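Local coordinates for protein methyl transferase from Methanosarcina acetivorans (Methanosarcina acetivorans, PDB 6MRO) that probably transfers methyl groups from S-adenosylmethionine as a Rossmann-like methyltransferase, here holding S-adenosylhomocysteine and two calcium ions, at residues A[86-94]-A[116-127]; A[133-141]-A[152-162]. The protein carries 1 engineered substitution. One frame throughout, in Å; residues are numbered along the deposited sequence.

In the fold
The two contacts follow each other along the chain, contact 1 closing before contact 2 opens, and their centres lie about 17 Å apart. Both are built on the same mixed sheet. In contact 1 the loop 86-94, which leaves strand 82-85 beside the bound S-adenosylhomocysteine, packs on helix 114-127; this helix leads, by way of the short strand 128-129, into strand 132-139, which in contact 2 is covered by helix 155-162. The two helices meet, Thr-121 CG2 lying 3.7 Å from Thr-161 CG2, and Tyr-134 touches both Phe-120 and Val-124. They thus pack side by side on one face of the sheet, with the pocket at contact 1 and the calcium site at the far end of contact 2.

Contact 1 (A[86-94]-A[116-127]); sequences GNVLEMDQL and ERLLFTRHVHKV. With SAH (S-adenosyl-L-homocysteine), chain B.
The adenine end of the S-adenosylhomocysteine pocket is bounded by residues 86-88, leading into the 3-10 segment 88-93, whose Leu-89 and Asp-92 pack against helix 114-127. Val-88 N donates to ligand N1 (2.9 Å, 174° at the hydrogen), and Asn-87 OD1 accepts from ligand N6 and, in an Asx turn, from Leu-89 N. With CG1 anti to the backbone N (chi1 164°), Val-88 turns this branch to Phe-120 CE2 (3.8 Å) while CG2 faces ligand C2. Leu-89 CD2 packs on Phe-120 CA (3.8 Å) and CB, and CD1 lies against the bent chain of Glu-116. His-123 donates from both ring nitrogens, NE2 to Asp-92 OD1 (3.0 Å), which lies in the ring plane while NE2 stands above the carboxylate plane, and ND1 to Leu-119 O (3.3 Å); this would suit an imidazolium, probably favoured by the carboxylate. Leu-89 O sits over one ring face. A leucine in place of His-123 would probably leave Asp-92 OD1 without this donor and the turn less firmly tied to the helix. Met-91 CE reaches Val-127 CG2. Adenine recognition by a backbone N and a polar side chain (often Asp, here Asn-87) after a parallel strand is common in Rossmann-fold methyltransferases.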
# COMPACT_ATOMS: atom_id res chain seq x y z
N GLY A 86 -4.04 -12.24 -5.71
CA GLY A 86 -5.35 -11.70 -6.00
C GLY A 86 -5.27 -10.30 -6.58
O GLY A 86 -4.21 -9.65 -6.56
N ASN A 87 -6.41 -9.85 -7.07
CA ASN A 87 -6.57 -8.56 -7.73
C ASN A 87 -7.36 -7.63 -6.82
O ASN A 87 -8.49 -7.94 -6.47
CB ASN A 87 -7.29 -8.74 -9.07
CG ASN A 87 -7.18 -7.53 -9.95
OD1 ASN A 87 -7.10 -6.39 -9.48
ND2 ASN A 87 -7.18 -7.77 -11.26
N VAL A 88 -6.77 -6.49 -6.47
CA VAL A 88 -7.43 -5.54 -5.59
C VAL A 88 -8.71 -5.01 -6.24
O VAL A 88 -9.68 -4.70 -5.55
CB VAL A 88 -6.45 -4.41 -5.22
CG1 VAL A 88 -7.19 -3.19 -4.64
CG2 VAL A 88 -5.43 -4.94 -4.22
N LEU A 89 -8.74 -4.94 -7.57
CA LEU A 89 -9.93 -4.51 -8.29
C LEU A 89 -11.02 -5.58 -8.31
O LEU A 89 -12.10 -5.32 -8.85
CB LEU A 89 -9.56 -4.12 -9.72
CG LEU A 89 -8.50 -3.03 -9.89
CD1 LEU A 89 -8.25 -2.74 -11.36
CD2 LEU A 89 -8.90 -1.76 -9.14
N GLU A 90 -10.76 -6.76 -7.73
CA GLU A 90 -11.74 -7.84 -7.65
C GLU A 90 -11.86 -8.39 -6.23
O GLU A 90 -12.41 -9.48 -6.04
CB GLU A 90 -11.37 -8.98 -8.60
CG GLU A 90 -11.45 -8.63 -10.07
CD GLU A 90 -10.66 -9.61 -10.92
OE1 GLU A 90 -10.13 -10.60 -10.35
OE2 GLU A 90 -10.55 -9.39 -12.14
N MET A 91 -11.35 -7.68 -5.22
CA MET A 91 -11.27 -8.31 -3.91
C MET A 91 -12.59 -8.34 -3.17
O MET A 91 -12.64 -8.85 -2.05
CB MET A 91 -10.20 -7.64 -3.04
CG MET A 91 -10.44 -6.19 -2.70
SD MET A 91 -9.06 -5.61 -1.71
CE MET A 91 -9.43 -3.86 -1.62
N ASP A 92 -13.66 -7.93 -3.82
CA ASP A 92 -14.97 -8.09 -3.22
C ASP A 92 -15.33 -9.58 -3.24
O ASP A 92 -16.21 -9.99 -2.54
CB ASP A 92 -15.99 -7.26 -3.93
CG ASP A 92 -16.05 -7.52 -5.38
OD1 ASP A 92 -15.06 -7.75 -6.05
OD2 ASP A 92 -17.13 -7.42 -5.90
N GLN A 93 -14.66 -10.36 -4.07
CA GLN A 93 -14.90 -11.78 -4.11
C GLN A 93 -13.98 -12.50 -3.16
O GLN A 93 -14.08 -13.68 -3.03
CB GLN A 93 -14.72 -12.33 -5.49
CG GLN A 93 -15.75 -11.90 -6.48
CD GLN A 93 -16.54 -13.07 -7.04
OE1 GLN A 93 -16.15 -13.69 -8.00
NE2 GLN A 93 -17.64 -13.36 -6.44
N LEU A 94 -13.08 -11.78 -2.52
CA LEU A 94 -12.18 -12.34 -1.56
C LEU A 94 -12.50 -11.94 -0.14
O LEU A 94 -12.26 -12.68 0.74
CB LEU A 94 -10.74 -11.92 -1.85
CG LEU A 94 -10.17 -12.34 -3.18
CD1 LEU A 94 -8.95 -11.56 -3.49
CD2 LEU A 94 -9.82 -13.80 -3.08
N GLU A 116 -9.00 2.82 -13.91
CA GLU A 116 -9.27 1.91 -12.81
C GLU A 116 -9.31 2.61 -11.45
O GLU A 116 -9.52 1.94 -10.44
CB GLU A 116 -8.22 0.79 -12.78
CG GLU A 116 -8.15 -0.07 -14.05
CD GLU A 116 -9.48 -0.71 -14.43
OE1 GLU A 116 -10.13 -1.33 -13.56
OE2 GLU A 116 -9.88 -0.63 -15.61
N ARG A 117 -9.14 3.93 -11.41
CA ARG A 117 -8.99 4.63 -10.14
C ARG A 117 -10.29 4.67 -9.34
O ARG A 117 -10.28 4.45 -8.13
CB ARG A 117 -8.45 6.05 -10.37
CG ARG A 117 -6.94 6.13 -10.55
CD ARG A 117 -6.34 7.28 -9.74
NE ARG A 117 -4.96 7.60 -10.11
CZ ARG A 117 -3.90 6.82 -9.85
NH1 ARG A 117 -4.06 5.65 -9.25
NH2 ARG A 117 -2.68 7.21 -10.20
N LEU A 118 -11.42 4.98 -9.99
CA LEU A 118 -12.69 5.03 -9.26
C LEU A 118 -13.02 3.66 -8.68
O LEU A 118 -13.36 3.54 -7.49
CB LEU A 118 -13.82 5.52 -10.16
CG LEU A 118 -15.25 5.11 -9.76
CD1 LEU A 118 -15.66 5.68 -8.40
CD2 LEU A 118 -16.28 5.50 -10.83
N LEU A 119 -12.93 2.62 -9.50
CA LEU A 119 -13.13 1.25 -9.03
C LEU A 119 -12.20 0.92 -7.87
O LEU A 119 -12.62 0.30 -6.88
CB LEU A 119 -12.91 0.27 -10.19
CG LEU A 119 -13.20 -1.21 -9.94
CD1 LEU A 119 -14.66 -1.37 -9.58
CD2 LEU A 119 -12.83 -2.05 -11.16
N PHE A 120 -10.94 1.33 -7.98
CA PHE A 120 -9.98 1.09 -6.90
C PHE A 120 -10.47 1.69 -5.59
O PHE A 120 -10.54 1.00 -4.57
CB PHE A 120 -8.62 1.65 -7.31
CG PHE A 120 -7.57 1.57 -6.24
CD1 PHE A 120 -7.29 2.68 -5.46
CD2 PHE A 120 -6.84 0.41 -6.04
CE1 PHE A 120 -6.30 2.63 -4.49
CE2 PHE A 120 -5.85 0.35 -5.07
CZ PHE A 120 -5.58 1.47 -4.29
N THR A 121 -10.82 2.98 -5.60
CA THR A 121 -11.28 3.63 -4.38
C THR A 121 -12.50 2.91 -3.80
O THR A 121 -12.61 2.74 -2.59
CB THR A 121 -11.61 5.10 -4.63
OG1 THR A 121 -12.67 5.22 -5.60
CG2 THR A 121 -10.40 5.86 -5.12
N ARG A 122 -13.41 2.48 -4.66
CA ARG A 122 -14.62 1.82 -4.16
C ARG A 122 -14.34 0.50 -3.48
O ARG A 122 -14.95 0.18 -2.52
CB ARG A 122 -15.73 1.70 -5.22
CG ARG A 122 -16.99 0.96 -4.73
CD ARG A 122 -18.27 1.81 -4.54
NE ARG A 122 -19.36 1.20 -3.72
CZ ARG A 122 -20.53 0.73 -4.18
NH1 ARG A 122 -20.82 0.78 -5.46
NH2 ARG A 122 -21.40 0.20 -3.35
N HIS A 123 -13.41 -0.27 -4.02
CA HIS A 123 -13.10 -1.56 -3.41
C HIS A 123 -12.39 -1.38 -2.09
O HIS A 123 -12.68 -2.10 -1.12
CB HIS A 123 -12.27 -2.40 -4.37
CG HIS A 123 -13.10 -3.26 -5.27
ND1 HIS A 123 -13.57 -2.82 -6.49
CD2 HIS A 123 -13.59 -4.51 -5.11
CE1 HIS A 123 -14.30 -3.77 -7.05
NE2 HIS A 123 -14.33 -4.80 -6.23
N VAL A 124 -11.43 -0.46 -2.03
CA VAL A 124 -10.75 -0.17 -0.77
C VAL A 124 -11.76 0.31 0.27
O VAL A 124 -11.76 -0.14 1.42
CB VAL A 124 -9.64 0.87 -0.99
CG1 VAL A 124 -9.07 1.31 0.35
CG2 VAL A 124 -8.55 0.29 -1.90
N HIS A 125 -12.64 1.25 -0.13
CA HIS A 125 -13.66 1.76 0.77
C HIS A 125 -14.54 0.64 1.30
O HIS A 125 -14.87 0.60 2.49
CB HIS A 125 -14.51 2.83 0.05
CG HIS A 125 -15.69 3.31 0.83
ND1 HIS A 125 -15.65 4.43 1.64
CD2 HIS A 125 -16.96 2.85 0.90
CE1 HIS A 125 -16.84 4.62 2.19
NE2 HIS A 125 -17.66 3.68 1.75
N LYS A 126 -14.89 -0.32 0.43
CA LYS A 126 -15.84 -1.37 0.81
C LYS A 126 -15.27 -2.30 1.88
O LYS A 126 -15.97 -2.64 2.83
CB LYS A 126 -16.25 -2.16 -0.44
CG LYS A 126 -17.27 -3.26 -0.19
CD LYS A 126 -17.52 -4.06 -1.47
CE LYS A 126 -18.45 -5.24 -1.20
NZ LYS A 126 -19.76 -4.78 -0.66
N VAL A 127 -14.00 -2.72 1.75
CA VAL A 127 -13.45 -3.69 2.70
C VAL A 127 -13.01 -3.09 4.02
O VAL A 127 -12.78 -3.83 4.98
CB VAL A 127 -12.26 -4.47 2.10
CG1 VAL A 127 -12.74 -5.24 0.87
CG2 VAL A 127 -11.10 -3.54 1.79
N SAH B . 3.92 -2.78 -1.60
CA SAH B . 5.13 -3.45 -2.11
CB SAH B . 5.09 -3.54 -3.63
CG SAH B . 4.82 -2.20 -4.31
SD SAH B . 4.96 -2.26 -6.12
C SAH B . 6.40 -2.74 -1.67
O SAH B . 6.35 -1.65 -1.09
OXT SAH B . 7.50 -3.26 -1.91
C5' SAH B . 3.19 -2.41 -6.48
C4' SAH B . 2.65 -3.82 -6.28
O4' SAH B . 1.26 -3.84 -6.60
C3' SAH B . 3.32 -4.90 -7.13
O3' SAH B . 3.77 -5.92 -6.26
C2' SAH B . 2.21 -5.36 -8.07
O2' SAH B . 2.27 -6.73 -8.44
C1' SAH B . 0.96 -5.05 -7.27
N9 SAH B . -0.26 -4.82 -8.06
C8 SAH B . -0.42 -4.03 -9.18
N7 SAH B . -1.71 -4.08 -9.54
C5 SAH B . -2.38 -4.86 -8.66
C6 SAH B . -3.71 -5.25 -8.55
N6 SAH B . -4.61 -4.84 -9.43
N1 SAH B . -4.08 -6.08 -7.52
C2 SAH B . -3.16 -6.51 -6.60
N3 SAH B . -1.83 -6.14 -6.70
C4 SAH B . -1.47 -5.31 -7.72

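Contact 2 (A[133-141]-A[152-162]); sequences KYFMLCFSD and RASKAEIESTF. With CA (calcium ion), chain D; CA (calcium ion), chain C.
Metal bonds dominate one end of this contact, where Asp-141 bridges two calcium ions: OD2 binds both, at 2.4 Å to the chain D ion and 2.5 Å to the chain C ion, and OD1 adds a second bond to the latter. Arg-152 O and both carboxylate oxygens of Glu-157 join the chain D ion with two waters; Glu-146 belongs to both sites. Backbone hydrogen bonds join the segments beside the metals, Ala-153 N to Phe-139 O (3.1 Å) and Asp-141 N to Ala-153 O (2.9 Å), forming a single bridge. Arg-152, bent at chi3 (-62°), turns NE back onto Ser-140 O, 2.8 Å away in the guanidinium plane. In a capping box, Ser-154 OG accepts from Glu-157 N, and Glu-157 OE2 accepts from Ser-154 N (2.6 Å) while also binding calcium. Apolar packing fills the other end: Cys-138 SG touches Ala-153 CB and Ile-158 CD1, Met-136 CE approaches Phe-162, and Tyr-134 CE1 lies over a face of the Phe-162 ring, 3.4 Å from CE2, with the planes 43° apart. The Tyr-134 hydroxyl bonds to Asp-105. The whole is a helix packed on a sheet strand, with Glu-157 of its first turn and Arg-152 before its cap on one ion of an Asp-141-bridged calcium pair.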
# COMPACT_ATOMS: atom_id res chain seq x y z
N LYS A 133 -8.89 2.97 8.90
CA LYS A 133 -7.87 3.81 8.35
C LYS A 133 -7.25 3.29 7.05
O LYS A 133 -7.01 2.15 6.91
CB LYS A 133 -6.73 3.93 9.33
CG LYS A 133 -7.06 4.39 10.72
CD LYS A 133 -7.02 5.90 10.70
CE LYS A 133 -7.18 6.52 12.07
NZ LYS A 133 -7.02 7.99 11.88
N TYR A 134 -7.00 4.22 6.14
CA TYR A 134 -6.28 3.97 4.89
C TYR A 134 -5.02 4.83 4.91
O TYR A 134 -5.10 6.05 5.07
CB TYR A 134 -7.15 4.32 3.69
CG TYR A 134 -6.49 4.22 2.32
CD1 TYR A 134 -6.45 5.31 1.46
CD2 TYR A 134 -5.94 3.01 1.87
CE1 TYR A 134 -5.87 5.22 0.22
CE2 TYR A 134 -5.36 2.90 0.61
CZ TYR A 134 -5.33 4.02 -0.20
OH TYR A 134 -4.78 3.94 -1.45
N PHE A 135 -3.87 4.17 4.79
CA PHE A 135 -2.57 4.83 4.70
C PHE A 135 -1.95 4.51 3.35
O PHE A 135 -1.78 3.33 3.01
CB PHE A 135 -1.64 4.36 5.82
CG PHE A 135 -2.15 4.68 7.19
CD1 PHE A 135 -2.09 5.99 7.66
CD2 PHE A 135 -2.67 3.69 8.01
CE1 PHE A 135 -2.57 6.31 8.93
CE2 PHE A 135 -3.13 4.00 9.28
CZ PHE A 135 -3.08 5.30 9.75
N MET A 136 -1.62 5.54 2.59
CA MET A 136 -1.13 5.36 1.23
C MET A 136 0.14 6.17 1.04
O MET A 136 0.19 7.35 1.40
CB MET A 136 -2.20 5.77 0.21
CG MET A 136 -1.81 5.54 -1.24
SD MET A 136 -0.87 6.92 -1.97
CE MET A 136 -2.21 8.10 -2.16
N LEU A 137 1.15 5.54 0.46
CA LEU A 137 2.43 6.16 0.19
C LEU A 137 2.67 6.22 -1.31
O LEU A 137 2.55 5.20 -1.99
CB LEU A 137 3.54 5.38 0.91
CG LEU A 137 5.01 5.74 0.69
CD1 LEU A 137 5.31 7.04 1.40
CD2 LEU A 137 5.88 4.59 1.25
N CYS A 138 3.02 7.40 -1.81
CA CYS A 138 3.26 7.57 -3.23
C CYS A 138 4.31 8.66 -3.45
O CYS A 138 4.60 9.47 -2.56
CB CYS A 138 1.95 7.89 -3.97
SG CYS A 138 1.18 9.46 -3.43
N PHE A 139 4.89 8.67 -4.65
CA PHE A 139 5.82 9.73 -5.00
C PHE A 139 5.06 11.04 -5.16
O PHE A 139 3.94 11.07 -5.67
CB PHE A 139 6.55 9.38 -6.30
CG PHE A 139 7.41 8.17 -6.19
CD1 PHE A 139 8.40 8.08 -5.23
CD2 PHE A 139 7.21 7.09 -7.04
CE1 PHE A 139 9.19 6.95 -5.12
CE2 PHE A 139 8.00 5.96 -6.94
CZ PHE A 139 8.99 5.89 -5.97
N SER A 140 5.67 12.14 -4.71
CA SER A 140 4.99 13.42 -4.69
C SER A 140 5.21 14.19 -5.99
O SER A 140 6.28 14.13 -6.61
CB SER A 140 5.45 14.27 -3.50
OG SER A 140 6.85 14.46 -3.48
N ASP A 141 4.17 14.92 -6.38
CA ASP A 141 4.16 15.73 -7.59
C ASP A 141 3.88 17.17 -7.19
O ASP A 141 2.75 17.52 -6.83
CB ASP A 141 3.10 15.21 -8.57
CG ASP A 141 2.97 16.06 -9.82
OD1 ASP A 141 3.69 17.07 -9.98
OD2 ASP A 141 2.13 15.69 -10.66
N ARG A 152 3.41 11.07 -10.98
CA ARG A 152 3.54 11.32 -9.55
C ARG A 152 2.27 12.02 -9.08
O ARG A 152 1.62 12.73 -9.85
CB ARG A 152 4.79 12.16 -9.20
CG ARG A 152 6.12 11.58 -9.73
CD ARG A 152 7.32 12.15 -8.97
NE ARG A 152 7.45 13.61 -9.10
CZ ARG A 152 8.01 14.23 -10.13
NH1 ARG A 152 8.50 13.53 -11.16
NH2 ARG A 152 8.07 15.56 -10.15
N ALA A 153 1.91 11.82 -7.82
CA ALA A 153 0.62 12.27 -7.33
C ALA A 153 0.78 13.60 -6.60
O ALA A 153 1.65 13.74 -5.74
CB ALA A 153 -0.01 11.22 -6.42
N SER A 154 -0.03 14.58 -6.98
CA SER A 154 -0.06 15.85 -6.27
C SER A 154 -1.08 15.76 -5.14
O SER A 154 -1.88 14.84 -5.07
CB SER A 154 -0.43 16.99 -7.21
OG SER A 154 -1.77 16.84 -7.64
N LYS A 155 -1.03 16.74 -4.23
CA LYS A 155 -2.04 16.76 -3.17
C LYS A 155 -3.43 16.94 -3.76
O LYS A 155 -4.40 16.32 -3.30
CB LYS A 155 -1.73 17.85 -2.16
CG LYS A 155 -0.38 17.69 -1.51
CD LYS A 155 -0.05 18.88 -0.62
CE LYS A 155 0.06 18.45 0.83
NZ LYS A 155 1.25 19.08 1.46
N ALA A 156 -3.54 17.76 -4.81
CA ALA A 156 -4.83 17.96 -5.46
C ALA A 156 -5.35 16.66 -6.06
O ALA A 156 -6.53 16.33 -5.93
CB ALA A 156 -4.71 19.05 -6.53
N GLU A 157 -4.47 15.92 -6.74
CA GLU A 157 -4.87 14.64 -7.30
C GLU A 157 -5.28 13.66 -6.21
O GLU A 157 -6.29 12.95 -6.35
CB GLU A 157 -3.73 14.06 -8.16
CG GLU A 157 -3.41 14.94 -9.37
CD GLU A 157 -2.02 14.71 -9.96
OE1 GLU A 157 -1.76 15.16 -11.10
OE2 GLU A 157 -1.18 14.08 -9.29
N ILE A 158 -4.55 13.65 -5.09
CA ILE A 158 -4.89 12.77 -3.98
C ILE A 158 -6.23 13.17 -3.38
O ILE A 158 -7.12 12.33 -3.17
CB ILE A 158 -3.77 12.78 -2.93
CG1 ILE A 158 -2.52 12.10 -3.50
CG2 ILE A 158 -4.19 12.07 -1.63
CD1 ILE A 158 -1.29 12.24 -2.62
N GLU A 159 -6.41 14.47 -3.18
CA GLU A 159 -7.64 15.00 -2.61
C GLU A 159 -8.83 14.71 -3.52
O GLU A 159 -9.89 14.30 -3.06
CB GLU A 159 -7.51 16.51 -2.39
CG GLU A 159 -6.68 16.89 -1.17
CD GLU A 159 -6.65 18.38 -0.93
OE1 GLU A 159 -7.62 18.92 -0.36
OE2 GLU A 159 -5.64 19.02 -1.30
N SER A 160 -8.64 14.92 -4.82
CA SER A 160 -9.71 14.67 -5.79
C SER A 160 -10.10 13.20 -5.83
O SER A 160 -11.28 12.86 -5.98
CB SER A 160 -9.28 15.14 -7.17
OG SER A 160 -10.33 14.92 -8.09
N THR A 161 -9.11 12.31 -5.69
CA THR A 161 -9.35 10.87 -5.79
C THR A 161 -10.02 10.31 -4.54
O THR A 161 -10.96 9.51 -4.64
CB THR A 161 -8.03 10.15 -6.03
OG1 THR A 161 -7.46 10.59 -7.27
CG2 THR A 161 -8.24 8.65 -6.07
N PHE A 162 -9.56 10.70 -3.35
CA PHE A 162 -9.99 10.01 -2.14
C PHE A 162 -11.02 10.78 -1.30
O PHE A 162 -11.66 10.16 -0.44
CB PHE A 162 -8.77 9.65 -1.28
CG PHE A 162 -7.90 8.60 -1.91
CD1 PHE A 162 -6.71 8.94 -2.54
CD2 PHE A 162 -8.30 7.28 -1.92
CE1 PHE A 162 -5.93 7.97 -3.15
CE2 PHE A 162 -7.52 6.30 -2.53
CZ PHE A 162 -6.34 6.65 -3.13
CA CA D . 0.61 14.05 -11.43
CA CA C . 2.52 17.53 -12.28
O HOH W 1 7.53 17.16 -7.62
O HOH W 2 1.61 18.57 -4.56
O HOH W 3 2.48 13.38 -12.73
O HOH W 4 0.84 18.60 -11.06
O HOH W 5 -0.44 11.86 -11.85